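PDB 6ZYL: phytanoyl-CoA dioxygenase from Streptomyces malaysiense, which catalyses the beta-hydroxylation of thioholgamide as a non-heme monooxygenase, probably with iron and 2-oxoglutarate as cofactor and cosubstrate. Local coordinates for residues Glu30-Asp35 against Cys209-Leu214; Asp87-His92 against Phe232-Ile237; Thr151-Ala156 against Val202-Gly207; Thr159-Arg164 against Ala217-Pro222. All blocks are in the same frame, centred on the assembly; numbering follows the deposited sequence.

Contact 1: residues Glu30-Asp35 against Cys209-Leu214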
loop_
_atom_site.group_PDB
_atom_site.type_symbol
_atom_site.label_atom_id
_atom_site.label_comp_id
_atom_site.label_asym_id
_atom_site.label_seq_id
_atom_site.Cartn_x
_atom_site.Cartn_y
_atom_site.Cartn_z
ATOM N N GLU A 30 0.320 7.897 -18.977
ATOM C CA GLU A 30 0.749 7.066 -20.098
ATOM C C GLU A 30 1.810 6.064 -19.659
ATOM O O GLU A 30 1.755 4.882 -20.022
ATOM C CB GLU A 30 1.275 7.945 -21.234
ATOM C CG GLU A 30 1.324 7.243 -22.583
ATOM C CD GLU A 30 2.356 7.843 -23.520
ATOM O OE1 GLU A 30 2.859 7.111 -24.399
ATOM O OE2 GLU A 30 2.663 9.046 -23.380
ATOM N N ARG A 31 2.792 6.521 -18.880
ATOM C CA ARG A 31 3.809 5.608 -18.366
ATOM C C ARG A 31 3.181 4.551 -17.467
ATOM O O ARG A 31 3.494 3.359 -17.573
ATOM C CB ARG A 31 4.881 6.389 -17.606
ATOM C CG ARG A 31 5.589 7.457 -18.423
ATOM C CD ARG A 31 6.243 8.495 -17.514
ATOM N NE ARG A 31 7.137 7.883 -16.531
ATOM C CZ ARG A 31 7.703 8.537 -15.520
ATOM N NH1 ARG A 31 7.467 9.831 -15.349
ATOM N NH2 ARG A 31 8.503 7.896 -14.676
ATOM N N PHE A 32 2.285 4.975 -16.572
ATOM C CA PHE A 32 1.638 4.040 -15.657
ATOM C C PHE A 32 0.887 2.957 -16.421
ATOM O O PHE A 32 1.000 1.766 -16.107
ATOM C CB PHE A 32 0.695 4.804 -14.724
ATOM C CG PHE A 32 -0.071 3.925 -13.775
ATOM C CD1 PHE A 32 0.534 3.414 -12.640
ATOM C CD2 PHE A 32 -1.399 3.618 -14.014
ATOM C CE1 PHE A 32 -0.170 2.605 -11.765
ATOM C CE2 PHE A 32 -2.108 2.810 -13.143
ATOM C CZ PHE A 32 -1.492 2.303 -12.018
ATOM N N ARG A 33 0.119 3.350 -17.439
ATOM C CA ARG A 33 -0.687 2.373 -18.163
ATOM C C ARG A 33 0.171 1.478 -19.049
ATOM O O ARG A 33 -0.158 0.301 -19.241
ATOM C CB ARG A 33 -1.750 3.087 -19.001
ATOM C CG ARG A 33 -2.786 3.845 -18.179
ATOM C CD ARG A 33 -3.592 2.911 -17.282
ATOM N NE ARG A 33 -4.496 3.646 -16.398
ATOM C CZ ARG A 33 -5.177 3.101 -15.393
ATOM N NH1 ARG A 33 -5.063 1.806 -15.137
ATOM N NH2 ARG A 33 -5.973 3.854 -14.646
ATOM N N THR A 34 1.272 2.005 -19.586
ATOM C CA THR A 34 2.149 1.187 -20.418
ATOM C C THR A 34 2.961 0.219 -19.568
ATOM O O THR A 34 2.942 -0.997 -19.798
ATOM C CB THR A 34 3.082 2.079 -21.242
ATOM O OG1 THR A 34 2.309 2.977 -22.048
ATOM C CG2 THR A 34 3.982 1.235 -22.137
ATOM N N ASP A 35 3.679 0.741 -18.573
ATOM C CA ASP A 35 4.568 -0.089 -17.771
ATOM C C ASP A 35 3.852 -0.803 -16.635
ATOM O O ASP A 35 4.340 -1.841 -16.171
ATOM C CB ASP A 35 5.701 0.769 -17.196
ATOM C CG ASP A 35 6.617 1.326 -18.272
ATOM O OD1 ASP A 35 6.726 0.696 -19.343
ATOM O OD2 ASP A 35 7.227 2.394 -18.048
ATOM N N CYS A 209 8.047 8.163 -3.827
ATOM C CA CYS A 209 7.190 6.990 -3.828
ATOM C C CYS A 209 7.117 6.414 -5.232
ATOM O O CYS A 209 7.477 7.060 -6.217
ATOM C CB CYS A 209 5.784 7.318 -3.313
ATOM S SG CYS A 209 4.809 8.334 -4.432
ATOM N N SER A 210 6.661 5.169 -5.297
ATOM C CA SER A 210 6.364 4.485 -6.542
ATOM C C SER A 210 4.875 4.173 -6.561
ATOM O O SER A 210 4.278 3.888 -5.518
ATOM C CB SER A 210 7.181 3.199 -6.679
ATOM O OG SER A 210 6.878 2.543 -7.894
ATOM N N VAL A 211 4.275 4.252 -7.743
ATOM C CA VAL A 211 2.868 3.930 -7.947
ATOM C C VAL A 211 2.813 2.772 -8.929
ATOM O O VAL A 211 3.353 2.870 -10.036
ATOM C CB VAL A 211 2.074 5.134 -8.480
ATOM C CG1 VAL A 211 0.577 4.852 -8.404
ATOM C CG2 VAL A 211 2.435 6.395 -7.714
ATOM N N HIS A 212 2.175 1.674 -8.532
ATOM C CA HIS A 212 2.070 0.523 -9.412
ATOM C C HIS A 212 0.654 -0.035 -9.419
ATOM O O HIS A 212 -0.123 0.155 -8.479
ATOM C CB HIS A 212 3.098 -0.579 -9.034
ATOM C CG HIS A 212 2.875 -1.214 -7.695
ATOM N ND1 HIS A 212 3.717 -1.004 -6.623
ATOM C CD2 HIS A 212 1.940 -2.096 -7.270
ATOM C CE1 HIS A 212 3.294 -1.709 -5.588
ATOM N NE2 HIS A 212 2.215 -2.378 -5.955
ATOM N N HIS A 213 0.332 -0.684 -10.537
ATOM C CA HIS A 213 -0.932 -1.378 -10.726
ATOM C C HIS A 213 -1.023 -2.563 -9.774
ATOM O O HIS A 213 -0.022 -3.222 -9.483
ATOM C CB HIS A 213 -1.018 -1.842 -12.184
ATOM C CG HIS A 213 -2.401 -2.154 -12.659
ATOM N ND1 HIS A 213 -2.981 -3.390 -12.489
ATOM C CD2 HIS A 213 -3.300 -1.409 -13.346
ATOM C CE1 HIS A 213 -4.189 -3.387 -13.022
ATOM N NE2 HIS A 213 -4.407 -2.195 -13.549
ATOM N N LEU A 214 -2.232 -2.827 -9.275
ATOM C CA LEU A 214 -2.409 -3.945 -8.356
ATOM C C LEU A 214 -2.189 -5.296 -9.028
ATOM O O LEU A 214 -2.071 -6.305 -8.322
ATOM C CB LEU A 214 -3.801 -3.900 -7.728
ATOM C CG LEU A 214 -4.059 -2.728 -6.776
ATOM C CD1 LEU A 214 -5.475 -2.802 -6.212
ATOM C CD2 LEU A 214 -3.040 -2.688 -5.648
#

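Contact 2: residues Asp87-His92 against Phe232-Ile237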
loop_
_atom_site.group_PDB
_atom_site.type_symbol
_atom_site.label_atom_id
_atom_site.label_comp_id
_atom_site.label_asym_id
_atom_site.label_seq_id
_atom_site.Cartn_x
_atom_site.Cartn_y
_atom_site.Cartn_z
ATOM N N ASP A 87 -2.303 9.098 8.723
ATOM C CA ASP A 87 -3.370 9.963 8.233
ATOM C C ASP A 87 -2.804 11.116 7.415
ATOM O O ASP A 87 -3.363 11.485 6.375
ATOM C CB ASP A 87 -4.192 10.495 9.408
ATOM C CG ASP A 87 -5.100 11.646 9.013
ATOM O OD1 ASP A 87 -6.207 11.382 8.499
ATOM O OD2 ASP A 87 -4.703 12.813 9.213
ATOM N N ARG A 88 -1.687 11.693 7.864
ATOM C CA ARG A 88 -1.119 12.845 7.174
ATOM C C ARG A 88 -0.617 12.469 5.785
ATOM O O ARG A 88 -0.824 13.217 4.822
ATOM C CB ARG A 88 0.013 13.444 8.009
ATOM C CG ARG A 88 0.588 14.741 7.458
ATOM C CD ARG A 88 1.659 15.316 8.387
ATOM N NE ARG A 88 2.841 14.461 8.478
ATOM C CZ ARG A 88 3.187 13.766 9.557
ATOM N NH1 ARG A 88 2.446 13.820 10.658
ATOM N NH2 ARG A 88 4.281 13.017 9.539
ATOM N N ILE A 89 0.033 11.312 5.654
ATOM C CA ILE A 89 0.643 10.952 4.376
ATOM C C ILE A 89 -0.428 10.653 3.334
ATOM O O ILE A 89 -0.346 11.114 2.191
ATOM C CB ILE A 89 1.609 9.768 4.554
ATOM C CG1 ILE A 89 2.811 10.202 5.399
ATOM C CG2 ILE A 89 2.066 9.251 3.201
ATOM C CD1 ILE A 89 3.842 9.121 5.636
ATOM N N VAL A 90 -1.448 9.872 3.705
ATOM C CA VAL A 90 -2.448 9.490 2.713
ATOM C C VAL A 90 -3.259 10.691 2.242
ATOM O O VAL A 90 -3.933 10.613 1.207
ATOM C CB VAL A 90 -3.392 8.392 3.245
ATOM C CG1 VAL A 90 -2.590 7.213 3.787
ATOM C CG2 VAL A 90 -4.335 8.946 4.306
ATOM N N HIS A 91 -3.218 11.803 2.971
ATOM C CA HIS A 91 -3.880 13.033 2.555
ATOM C C HIS A 91 -2.918 14.045 1.945
ATOM O O HIS A 91 -3.336 15.162 1.627
ATOM C CB HIS A 91 -4.607 13.670 3.745
ATOM C CG HIS A 91 -5.832 12.923 4.176
ATOM N ND1 HIS A 91 -5.787 11.871 5.067
ATOM C CD2 HIS A 91 -7.134 13.072 3.836
ATOM C CE1 HIS A 91 -7.009 11.405 5.257
ATOM N NE2 HIS A 91 -7.844 12.115 4.521
ATOM N N HIS A 92 -1.654 13.682 1.765
ATOM C CA HIS A 92 -0.669 14.626 1.258
ATOM C C HIS A 92 -1.057 15.087 -0.144
ATOM O O HIS A 92 -1.309 14.248 -1.020
ATOM C CB HIS A 92 0.714 13.982 1.237
ATOM C CG HIS A 92 1.829 14.962 1.064
ATOM N ND1 HIS A 92 2.120 15.548 -0.149
ATOM C CD2 HIS A 92 2.719 15.467 1.950
ATOM C CE1 HIS A 92 3.142 16.370 -0.003
ATOM N NE2 HIS A 92 3.524 16.339 1.262
ATOM N N PHE A 232 5.772 2.569 3.194
ATOM C CA PHE A 232 4.384 2.774 3.594
ATOM C C PHE A 232 3.545 2.755 2.322
ATOM O O PHE A 232 3.682 3.641 1.470
ATOM C CB PHE A 232 4.245 4.092 4.356
ATOM C CG PHE A 232 2.841 4.429 4.750
ATOM C CD1 PHE A 232 2.175 3.689 5.714
ATOM C CD2 PHE A 232 2.191 5.504 4.169
ATOM C CE1 PHE A 232 0.881 4.009 6.079
ATOM C CE2 PHE A 232 0.898 5.828 4.529
ATOM C CZ PHE A 232 0.243 5.081 5.485
ATOM N N ALA A 233 2.696 1.740 2.186
ATOM C CA ALA A 233 1.935 1.502 0.967
ATOM C C ALA A 233 0.483 1.914 1.161
ATOM O O ALA A 233 -0.125 1.629 2.196
ATOM C CB ALA A 233 2.006 0.029 0.561
ATOM N N ILE A 234 -0.073 2.574 0.147
ATOM C CA ILE A 234 -1.417 3.131 0.207
ATOM C C ILE A 234 -2.177 2.662 -1.021
ATOM O O ILE A 234 -1.745 2.909 -2.152
ATOM C CB ILE A 234 -1.410 4.668 0.262
ATOM C CG1 ILE A 234 -0.349 5.181 1.233
ATOM C CG2 ILE A 234 -2.784 5.193 0.654
ATOM C CD1 ILE A 234 0.007 6.647 1.013
ATOM N N ASP A 235 -3.308 2.001 -0.804
ATOM C CA ASP A 235 -4.178 1.583 -1.895
ATOM C C ASP A 235 -5.226 2.659 -2.144
ATOM O O ASP A 235 -6.056 2.939 -1.273
ATOM C CB ASP A 235 -4.849 0.250 -1.576
ATOM C CG ASP A 235 -3.890 -0.913 -1.661
ATOM O OD1 ASP A 235 -3.060 -0.924 -2.595
ATOM O OD2 ASP A 235 -3.956 -1.807 -0.793
ATOM N N TYR A 236 -5.172 3.273 -3.322
ATOM C CA TYR A 236 -6.156 4.255 -3.746
ATOM C C TYR A 236 -7.095 3.620 -4.763
ATOM O O TYR A 236 -6.660 2.871 -5.642
ATOM C CB TYR A 236 -5.480 5.488 -4.352
ATOM C CG TYR A 236 -4.767 6.350 -3.333
ATOM C CD1 TYR A 236 -5.448 7.332 -2.626
ATOM C CD2 TYR A 236 -3.413 6.178 -3.076
ATOM C CE1 TYR A 236 -4.798 8.122 -1.690
ATOM C CE2 TYR A 236 -2.755 6.961 -2.144
ATOM C CZ TYR A 236 -3.452 7.932 -1.455
ATOM O OH TYR A 236 -2.801 8.713 -0.527
ATOM N N ILE A 237 -8.387 3.916 -4.626
ATOM C CA ILE A 237 -9.410 3.422 -5.536
ATOM C C ILE A 237 -10.347 4.574 -5.871
ATOM O O ILE A 237 -10.379 5.597 -5.185
ATOM C CB ILE A 237 -10.221 2.246 -4.940
ATOM C CG1 ILE A 237 -10.980 2.703 -3.690
ATOM C CG2 ILE A 237 -9.315 1.074 -4.611
ATOM C CD1 ILE A 237 -11.943 1.663 -3.130
#

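Contact 3: residues Thr151-Ala156 against Val202-Gly207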
loop_
_atom_site.group_PDB
_atom_site.type_symbol
_atom_site.label_atom_id
_atom_site.label_comp_id
_atom_site.label_asym_id
_atom_site.label_seq_id
_atom_site.Cartn_x
_atom_site.Cartn_y
_atom_site.Cartn_z
ATOM N N THR A 151 12.493 5.212 4.237
ATOM C CA THR A 151 13.937 5.195 4.068
ATOM C C THR A 151 14.257 5.191 2.577
ATOM O O THR A 151 13.387 4.958 1.735
ATOM C CB THR A 151 14.566 3.961 4.730
ATOM O OG1 THR A 151 14.035 2.774 4.126
ATOM C CG2 THR A 151 14.297 3.943 6.224
ATOM N N ASP A 152 15.523 5.444 2.250
ATOM C CA ASP A 152 15.990 5.175 0.897
ATOM C C ASP A 152 15.720 3.717 0.540
ATOM O O ASP A 152 15.709 2.837 1.405
ATOM C CB ASP A 152 17.489 5.456 0.769
ATOM C CG ASP A 152 17.829 6.929 0.860
ATOM O OD1 ASP A 152 16.964 7.775 0.547
ATOM O OD2 ASP A 152 18.977 7.238 1.241
ATOM N N THR A 153 15.501 3.452 -0.745
ATOM C CA THR A 153 15.480 2.090 -1.266
ATOM C C THR A 153 16.645 1.942 -2.234
ATOM O O THR A 153 16.793 2.745 -3.161
ATOM C CB THR A 153 14.151 1.751 -1.950
ATOM O OG1 THR A 153 13.952 2.596 -3.087
ATOM C CG2 THR A 153 12.996 1.914 -0.965
ATOM N N THR A 154 17.477 0.931 -2.000
ATOM C CA THR A 154 18.715 0.723 -2.737
ATOM C C THR A 154 18.721 -0.682 -3.319
ATOM O O THR A 154 17.840 -1.500 -3.037
ATOM C CB THR A 154 19.938 0.918 -1.833
ATOM O OG1 THR A 154 20.125 -0.252 -1.027
ATOM C CG2 THR A 154 19.754 2.128 -0.927
ATOM N N ILE A 155 19.740 -0.972 -4.129
ATOM C CA ILE A 155 19.840 -2.299 -4.721
ATOM C C ILE A 155 20.115 -3.379 -3.686
ATOM O O ILE A 155 19.974 -4.569 -3.995
ATOM C CB ILE A 155 20.937 -2.356 -5.808
ATOM C CG1 ILE A 155 22.321 -2.103 -5.207
ATOM C CG2 ILE A 155 20.648 -1.355 -6.915
ATOM C CD1 ILE A 155 23.471 -2.547 -6.108
ATOM N N ALA A 156 20.505 -2.999 -2.466
ATOM C CA ALA A 156 20.957 -3.960 -1.473
ATOM C C ALA A 156 20.123 -4.015 -0.199
ATOM O O ALA A 156 20.286 -4.966 0.573
ATOM C CB ALA A 156 22.416 -3.673 -1.081
ATOM N N VAL A 202 13.101 -0.860 -7.858
ATOM C CA VAL A 202 12.404 0.358 -7.450
ATOM C C VAL A 202 13.334 1.112 -6.504
ATOM O O VAL A 202 13.368 0.847 -5.301
ATOM C CB VAL A 202 11.054 0.051 -6.803
ATOM C CG1 VAL A 202 10.308 1.342 -6.502
ATOM C CG2 VAL A 202 10.230 -0.850 -7.712
ATOM N N LEU A 203 14.084 2.062 -7.053
ATOM C CA LEU A 203 15.108 2.798 -6.321
ATOM C C LEU A 203 14.621 4.219 -6.083
ATOM O O LEU A 203 14.376 4.965 -7.038
ATOM C CB LEU A 203 16.426 2.796 -7.092
ATOM C CG LEU A 203 16.916 1.399 -7.483
ATOM C CD1 LEU A 203 18.131 1.478 -8.393
ATOM C CD2 LEU A 203 17.223 0.575 -6.238
ATOM N N LEU A 204 14.500 4.592 -4.812
ATOM C CA LEU A 204 13.874 5.847 -4.437
ATOM C C LEU A 204 14.694 6.562 -3.377
ATOM O O LEU A 204 15.242 5.928 -2.472
ATOM C CB LEU A 204 12.459 5.608 -3.891
ATOM C CG LEU A 204 11.463 4.851 -4.768
ATOM C CD1 LEU A 204 10.229 4.468 -3.962
ATOM C CD2 LEU A 204 11.084 5.695 -5.968
ATOM N N ASP A 205 14.769 7.886 -3.494
ATOM C CA ASP A 205 15.177 8.706 -2.365
ATOM C C ASP A 205 14.099 8.650 -1.288
ATOM O O ASP A 205 12.904 8.568 -1.585
ATOM C CB ASP A 205 15.396 10.156 -2.793
ATOM C CG ASP A 205 16.602 10.327 -3.695
ATOM O OD1 ASP A 205 17.403 9.376 -3.823
ATOM O OD2 ASP A 205 16.746 11.421 -4.279
ATOM N N ALA A 206 14.526 8.688 -0.026
ATOM C CA ALA A 206 13.571 8.780 1.072
ATOM C C ALA A 206 12.631 9.954 0.836
ATOM O O ALA A 206 13.071 11.073 0.555
ATOM C CB ALA A 206 14.306 8.945 2.404
ATOM N N GLY A 207 11.327 9.691 0.932
ATOM C CA GLY A 207 10.306 10.673 0.665
ATOM C C GLY A 207 9.630 10.507 -0.682
ATOM O O GLY A 207 8.461 10.883 -0.830
#

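Contact 4: residues Thr159-Arg164 against Ala217-Pro222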
loop_
_atom_site.group_PDB
_atom_site.type_symbol
_atom_site.label_atom_id
_atom_site.label_comp_id
_atom_site.label_asym_id
_atom_site.label_seq_id
_atom_site.Cartn_x
_atom_site.Cartn_y
_atom_site.Cartn_z
ATOM N N THR A 159 14.908 -4.009 -1.716
ATOM C CA THR A 159 13.873 -3.258 -2.402
ATOM C C THR A 159 13.040 -4.170 -3.304
ATOM O O THR A 159 13.373 -5.331 -3.559
ATOM C CB THR A 159 14.481 -2.120 -3.223
ATOM O OG1 THR A 159 13.440 -1.222 -3.633
ATOM C CG2 THR A 159 15.194 -2.661 -4.453
ATOM N N MET A 160 11.938 -3.609 -3.789
ATOM C CA MET A 160 11.014 -4.287 -4.680
ATOM C C MET A 160 11.490 -4.189 -6.123
ATOM O O MET A 160 12.111 -3.202 -6.528
ATOM C CB MET A 160 9.634 -3.649 -4.526
ATOM C CG MET A 160 8.493 -4.266 -5.289
ATOM S SD MET A 160 6.938 -3.695 -4.551
ATOM C CE MET A 160 7.110 -1.914 -4.675
ATOM N N ARG A 161 11.211 -5.239 -6.891
ATOM C CA ARG A 161 11.457 -5.265 -8.326
ATOM C C ARG A 161 10.127 -5.342 -9.061
ATOM O O ARG A 161 9.221 -6.064 -8.637
ATOM C CB ARG A 161 12.306 -6.468 -8.750
ATOM C CG ARG A 161 13.538 -6.750 -7.931
ATOM C CD ARG A 161 14.454 -7.717 -8.683
ATOM N NE ARG A 161 14.017 -9.111 -8.594
ATOM C CZ ARG A 161 14.053 -9.838 -7.480
ATOM N NH1 ARG A 161 14.496 -9.302 -6.351
ATOM N NH2 ARG A 161 13.643 -11.099 -7.492
ATOM N N TYR A 162 10.020 -4.633 -10.182
ATOM C CA TYR A 162 8.822 -4.670 -11.008
ATOM C C TYR A 162 9.073 -5.467 -12.283
ATOM O O TYR A 162 10.192 -5.506 -12.800
ATOM C CB TYR A 162 8.365 -3.263 -11.407
ATOM C CG TYR A 162 7.758 -2.425 -10.311
ATOM C CD1 TYR A 162 7.032 -2.997 -9.275
ATOM C CD2 TYR A 162 7.901 -1.045 -10.327
ATOM C CE1 TYR A 162 6.473 -2.212 -8.280
ATOM C CE2 TYR A 162 7.348 -0.259 -9.347
ATOM C CZ TYR A 162 6.637 -0.840 -8.327
ATOM O OH TYR A 162 6.099 -0.033 -7.354
ATOM N N ALA A 163 8.010 -6.084 -12.801
ATOM C CA ALA A 163 8.013 -6.734 -14.112
ATOM C C ALA A 163 7.203 -5.847 -15.054
ATOM O O ALA A 163 5.969 -5.867 -15.033
ATOM C CB ALA A 163 7.437 -8.145 -14.032
ATOM N N ARG A 164 7.900 -5.061 -15.872
ATOM C CA ARG A 164 7.242 -4.110 -16.760
ATOM C C ARG A 164 6.199 -4.803 -17.627
ATOM O O ARG A 164 6.455 -5.863 -18.207
ATOM C CB ARG A 164 8.290 -3.420 -17.635
ATOM C CG ARG A 164 7.807 -2.184 -18.370
ATOM C CD ARG A 164 8.938 -1.574 -19.202
ATOM N NE ARG A 164 9.674 -0.542 -18.471
ATOM C CZ ARG A 164 10.929 -0.665 -18.049
ATOM N NH1 ARG A 164 11.615 -1.777 -18.284
ATOM N NH2 ARG A 164 11.505 0.333 -17.392
ATOM N N ALA A 217 3.255 -7.554 -11.327
ATOM C CA ALA A 217 4.053 -8.596 -10.698
ATOM C C ALA A 217 5.318 -7.973 -10.124
ATOM O O ALA A 217 6.004 -7.204 -10.806
ATOM C CB ALA A 217 4.406 -9.690 -11.705
ATOM N N HIS A 218 5.621 -8.290 -8.867
ATOM C CA HIS A 218 6.822 -7.759 -8.240
ATOM C C HIS A 218 7.365 -8.768 -7.241
ATOM O O HIS A 218 6.663 -9.683 -6.801
ATOM C CB HIS A 218 6.560 -6.407 -7.552
ATOM C CG HIS A 218 5.443 -6.431 -6.556
ATOM N ND1 HIS A 218 5.611 -6.866 -5.258
ATOM C CD2 HIS A 218 4.146 -6.055 -6.660
ATOM C CE1 HIS A 218 4.463 -6.769 -4.612
ATOM N NE2 HIS A 218 3.558 -6.281 -5.439
ATOM N N ALA A 219 8.639 -8.589 -6.901
ATOM C CA ALA A 219 9.325 -9.418 -5.924
ATOM C C ALA A 219 10.245 -8.523 -5.110
ATOM O O ALA A 219 10.531 -7.387 -5.492
ATOM C CB ALA A 219 10.124 -10.544 -6.594
ATOM N N SER A 220 10.701 -9.044 -3.975
ATOM C CA SER A 220 11.591 -8.305 -3.091
ATOM C C SER A 220 12.650 -9.250 -2.553
ATOM O O SER A 220 12.348 -10.388 -2.187
ATOM C CB SER A 220 10.823 -7.657 -1.932
ATOM O OG SER A 220 9.750 -6.866 -2.413
ATOM N N GLY A 221 13.890 -8.775 -2.514
ATOM C CA GLY A 221 14.987 -9.561 -2.009
ATOM C C GLY A 221 15.266 -9.269 -0.550
ATOM O O GLY A 221 14.587 -8.457 0.087
ATOM N N PRO A 222 16.273 -9.931 0.011
ATOM C CA PRO A 222 16.623 -9.676 1.414
ATOM C C PRO A 222 17.327 -8.340 1.581
ATOM O O PRO A 222 17.948 -7.813 0.654
ATOM C CB PRO A 222 17.549 -10.844 1.772
ATOM C CG PRO A 222 18.166 -11.249 0.464
ATOM C CD PRO A 222 17.128 -10.962 -0.609
HETATM O O HOH W 1 15.669 -6.450 -3.357
#

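Contact 1: residues Glu30-Asp35 against Cys209-Leu214
The ring of F32 reaches from helix 28-35 onto the backbone where strand 209-212 runs out, leading with its CE1 corner. With CG anti to the backbone N (chi1 178°), the ring extends far enough for CE1 to come 3.5 Å from H213 N and 3.6 Å from H212 C. The carbonyl O of V211 lies at the ring edge, 3.9 Å from CD1 of F32. CG1 of V211 adds the apolar part, 4.1 Å from CE1 of F32. R33 bends at chi2 (-62°), which brings its guanidinium round the same ring: CE2 of F32 sits 3.7 Å above one face of the guanidinium, displaced from its centre, while NE lies at the edge of the F32 ring. R33 and H213 cross at about a right angle, their flat groups 73° apart, with R33 NH1 at the imidazole edge, 4.1 Å from H213 CD2. Trimming F32 to an alanine would probably open a gap over the H212-H213 peptide and leave the R33 guanidinium without the ring it rests against. The helix thus packs at one end of strand 209-212, which lies between strands 37-41 and 143-149 of a main sheet consistent with the double-stranded beta-helix of 2-oxoglutarate oxygenases. No hydrogen bond joins the segments; R33 NH2 is satisfied by Q141 O and H213 NE2 by Q140 O. Since H213 ND1 meets A215 N and NE2 a carbonyl, the imidazole is probably neutral with its proton on NE2; the nearby arginine charge would probably also favour the neutral state.

Contact 2: residues Asp87-His92 against Phe232-Ile237
V90 lays its CG1 methyl into the angle between I234 and F232, 3.7 Å from I234 CG2 and 3.8 Å from F232 CE2. The methyl comes to the phenyl at its edge, near the ring plane, and the two side chains cross at about a right angle. F232 has its CG anti to the backbone N (chi1 177°), which extends the ring far enough for CE2 to meet V90 and I89. I89 approaches the same corner of the ring from another direction: the isoleucine and the phenylalanine lie alongside, pointing opposite ways, with I89 CG2 3.9 Å from F232 CE2. That CG2 methyl also touches the end of I234, 4.0 Å from its CD1, so the three aliphatic side chains and the ring close into one apolar cluster. The one hydrogen bond across the contact is at its far side, where Y236 OH donates to V90 O at 2.8 Å. The acceptor lies in the plane of the tyrosine ring, and the C=O...O angle of 110° shows that the hydroxyl comes in well to the side of the carbonyl. The five residues that touch, I89, V90, F232, I234 and Y236, are all buried. Helix 93-103 packs on them through I95, L96 and V99, the first touching both I89 and Y236, and W85 meets the F232 ring edge-to-face. Helix 84-90 packs against strand 229-237, the central one of the seven-stranded sheet, flanked by strands 107-117 and 143-149; this is consistent with the double-stranded beta-helix core of the family, with helices 84-90 and 93-103 against it.

Contact 3: residues Thr151-Ala156 against Val202-Gly207
The carbonyl O of V202 is gripped by two threonine hydroxyls: T153 OG1, which donates to it at 2.9 Å, and T159 OG1. The same T153 oxygen lies 2.7 Å from L204 N and accepts a weak, bent bond (130°) from it. A chi1 of 63° sets OG1 between the backbone N and the carbonyl carbon, from where it can meet both groups of the facing loop. The straightest bond is a backbone one: T153 N donates to L204 O at 3.0 Å, 171° at the hydrogen, in the carbonyl plane. Farther along, D152 OD1 takes the A206 N-H at 2.7 Å, met nearly head-on along the C-O bond. Methyl groups pack at both ends: L203 CD2 against I155 CG2 (4.0 Å) and T154 C, A206 CB against T151 C. The loop after strand 143-149 is thereby joined to the loop leading into strand 209-212, with T153, V202 and L204 all packing on W147. D152 OD1 and D205 OD1 stand 4.7 Å apart; since both residues are exposed, solvent probably softens their repulsion. The two irregular segments are thus joined mainly by polar bonds to main-chain groups, in which the T153 hydroxyl and D152 carboxylate supplement the backbone bond.

Contact 4: residues Thr159-Arg164 against Ala217-Pro222
One face of the H218 imidazole carries the sulfur of M160, a Met-aromatic contact with SD 3.8 Å from the ring centroid and 24° off the normal, offset toward ND1. In M160, CG anti to the backbone N (chi1 -176°) and an extended chi2 carry SD over the ring; the bend at chi3 sets only the terminal CE. The Y162 ring turns its edge to H218, its CD1 3.8 Å from H218 CB, and the two side chains run side by side. On the other face of the sheet the R161 guanidinium lies flat over A219, with R161 NH2 3.7 Å from A219 CB; R161 NE forms a salt bridge with E196. Strands 160-162 and 217-220 are antiparallel: R161 N donates to A219 O at 2.7 Å and A163 N to A217 O at 3.0 Å. Past the last pair, a water donates to T159 O at 2.6 Å and accepts from G221 N. H218 NE2 bonds D130 OD1, and the H218 ring meets that of H128 edge-to-face. Were H218 a leucine, D130 would probably lose this partner and the M160 sulfur its aromatic face. With H128 and D130 close by, the arrangement is consistent with the two-histidine, one-carboxylate iron site of this family, here in an apo form where hydrogen bonding links H218 to D130.

Overall arrangement
Contacts 1 and 4, their centres about 14 Å apart, meet through Y162, whose OH lies 2.7 Å from both S210 OG and H212 ND1, probable hydrogen bonds that tie the main sheet to the four-stranded sheet. Contact 3, centred about 13 Å from contact 4, joins it by a probable backbone bond, V202 N to M160 O, 2.9 Å. Contact 2 touches contact 1, L214 CD2 lying 3.5 Å from D235 OD1, whereas the nearest atoms of contacts 2 and 4 are about 8 Å apart. A bound tartrate, probably from the crystallisation liquor, is hydrogen-bonded by S220 OG and lies about 6 Å from the H212 side chain; it may mark the pocket of the presumed iron site.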